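Local structure of Boca/mesd chaperone for ywtd beta-propeller-egf protein 1 (Caenorhabditis elegans, 3OFG) at residues Arg29-Thr32 with Glu33-Gln37. The protein probably acts as an endoplasmic reticulum chaperone of the Boca/Mesd family, helping LDL-receptor-type beta-propeller domains to mature, this chain being its structured domain. Residues are numbered along the deposited sequence; the frame is centred on the assembly and turned at random.
Sequences RPFT and EKWTQ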
loop_
_atom_site.group_PDB
_atom_site.type_symbol
_atom_site.label_atom_id
_atom_site.label_comp_id
_atom_site.label_asym_id
_atom_site.label_seq_id
_atom_site.Cartn_x
_atom_site.Cartn_y
_atom_site.Cartn_z
ATOM N N ARG A 29 -10.509 13.969 1.624
ATOM C CA ARG A 29 -10.230 13.125 0.463
ATOM C C ARG A 29 -10.162 13.879 -0.861
ATOM O O ARG A 29 -9.285 13.583 -1.676
ATOM C CB ARG A 29 -11.211 11.951 0.349
ATOM C CG ARG A 29 -10.707 10.911 -0.658
ATOM C CD ARG A 29 -11.527 9.637 -0.622
ATOM N NE ARG A 29 -11.133 8.779 0.483
ATOM C CZ ARG A 29 -10.370 7.695 0.369
ATOM N NH1 ARG A 29 -9.896 7.313 -0.809
ATOM N NH2 ARG A 29 -10.086 6.988 1.453
ATOM N N PRO A 30 -11.074 14.814 -1.143
ATOM C CA PRO A 30 -10.944 15.507 -2.442
ATOM C C PRO A 30 -9.584 16.218 -2.592
ATOM O O PRO A 30 -8.980 16.242 -3.649
ATOM C CB PRO A 30 -12.084 16.542 -2.433
ATOM C CG PRO A 30 -13.046 16.060 -1.377
ATOM C CD PRO A 30 -12.274 15.218 -0.387
ATOM N N PHE A 31 -9.114 16.798 -1.508
ATOM C CA PHE A 31 -7.861 17.552 -1.477
ATOM C C PHE A 31 -6.685 16.581 -1.622
ATOM O O PHE A 31 -5.757 16.817 -2.413
ATOM C CB PHE A 31 -7.839 18.312 -0.156
ATOM C CG PHE A 31 -6.719 19.288 0.007
ATOM C CD1 PHE A 31 -6.834 20.581 -0.478
ATOM C CD2 PHE A 31 -5.603 18.967 0.741
ATOM C CE1 PHE A 31 -5.811 21.506 -0.278
ATOM C CE2 PHE A 31 -4.584 19.899 0.938
ATOM C CZ PHE A 31 -4.713 21.158 0.447
ATOM N N THR A 32 -6.732 15.459 -0.933
ATOM C CA THR A 32 -5.687 14.438 -1.077
ATOM C C THR A 32 -5.653 13.881 -2.481
ATOM O O THR A 32 -4.586 13.740 -3.062
ATOM C CB THR A 32 -5.966 13.327 -0.087
ATOM O OG1 THR A 32 -5.911 13.916 1.220
ATOM C CG2 THR A 32 -4.954 12.184 -0.180
ATOM N N GLU A 33 -6.817 13.636 -3.069
ATOM C CA GLU A 33 -6.863 13.102 -4.424
ATOM C C GLU A 33 -6.334 14.138 -5.406
ATOM O O GLU A 33 -5.552 13.777 -6.315
ATOM C CB GLU A 33 -8.274 12.641 -4.789
ATOM C CG GLU A 33 -8.690 11.399 -3.992
ATOM C CD GLU A 33 -9.985 10.740 -4.407
ATOM O OE1 GLU A 33 -10.594 11.176 -5.396
ATOM O OE2 GLU A 33 -10.371 9.755 -3.735
ATOM N N LYS A 34 -6.675 15.403 -5.237
ATOM C CA LYS A 34 -6.194 16.443 -6.122
ATOM C C LYS A 34 -4.683 16.518 -6.067
ATOM O O LYS A 34 -3.979 16.492 -7.093
ATOM C CB LYS A 34 -6.781 17.797 -5.733
ATOM C CG LYS A 34 -6.169 18.964 -6.478
ATOM C CD LYS A 34 -6.805 20.296 -6.114
ATOM C CE LYS A 34 -6.040 21.458 -6.696
ATOM N NZ LYS A 34 -6.720 22.752 -6.376
ATOM N N TRP A 35 -4.150 16.672 -4.860
ATOM C CA TRP A 35 -2.736 16.993 -4.737
ATOM C C TRP A 35 -1.827 15.801 -4.979
ATOM O O TRP A 35 -0.750 15.968 -5.552
ATOM C CB TRP A 35 -2.443 17.700 -3.394
ATOM C CG TRP A 35 -2.927 19.108 -3.510
ATOM C CD1 TRP A 35 -4.106 19.632 -3.036
ATOM C CD2 TRP A 35 -2.311 20.133 -4.276
ATOM N NE1 TRP A 35 -4.242 20.933 -3.459
ATOM C CE2 TRP A 35 -3.150 21.257 -4.218
ATOM C CE3 TRP A 35 -1.117 20.214 -4.995
ATOM C CZ2 TRP A 35 -2.825 22.464 -4.854
ATOM C CZ3 TRP A 35 -0.799 21.419 -5.620
ATOM C CH2 TRP A 35 -1.644 22.518 -5.529
ATOM N N THR A 36 -2.244 14.598 -4.604
ATOM C CA THR A 36 -1.415 13.437 -4.912
ATOM C C THR A 36 -1.291 13.244 -6.402
ATOM O O THR A 36 -0.221 12.864 -6.877
ATOM C CB THR A 36 -1.869 12.139 -4.221
ATOM O OG1 THR A 36 -3.227 11.847 -4.547
ATOM C CG2 THR A 36 -1.716 12.272 -2.716
ATOM N N GLN A 37 -2.323 13.534 -7.173
ATOM C CA GLN A 37 -2.189 13.386 -8.606
ATOM C C GLN A 37 -1.289 14.458 -9.190
ATOM O O GLN A 37 -0.517 14.174 -10.094
ATOM C CB GLN A 37 -3.529 13.397 -9.317
ATOM C CG GLN A 37 -3.317 12.962 -10.740
ATOM C CD GLN A 37 -4.549 12.499 -11.462
ATOM O OE1 GLN A 37 -5.266 11.595 -11.009
ATOM N NE2 GLN A 37 -4.748 13.046 -12.653
#
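The first turns of helix 29-45, which packs against the four-stranded antiparallel sheet of this Boca/Mesd domain, show how i to i+4 spacing pairs F31 with W35, R29 with E33 and T32 with T36. Four alpha-helical backbone bonds, given by the N-H groups of E33, K34, W35 and T36, set that spacing. F31 and W35 form an edge-to-face aromatic pair, the five-membered ring of the indole directing its edge at the phenyl face, planes at 55°. W35 CD1 lies over the centre of the phenyl ring, and W35 NE1 comes within 3.6 Å of F31 CE1. With CG of F31 anti to its backbone N (chi1 -173°), the phenyl ring swings along the helix to meet the indole; F82 meets both rings, that of W35 edge-to-face. Around the helix, E33 extends its carboxylate back to R29, where OE2 approaches the guanidinium rim almost within the plane of that group. This salt bridge is long, 3.8 Å from R29 NH1 to E33 OE2, the two flat groups almost perpendicular; the stronger charged partner of R29 is D57, reached through NE. E33 OE2 also touches the aliphatic stem, 3.3 Å from R29 CG. On the sheet-facing side T32 and T36 are buried. T32 OG1 hydrogen-bonds with the carbonyl oxygens of I28 and D57, which must share its single proton, while T36 packs on V52, V54, A60 and F62. Two donors of T36 grip one carbonyl from opposite faces of its plane: N at 2.9 Å and OG1 at 2.8 Å from T32 O.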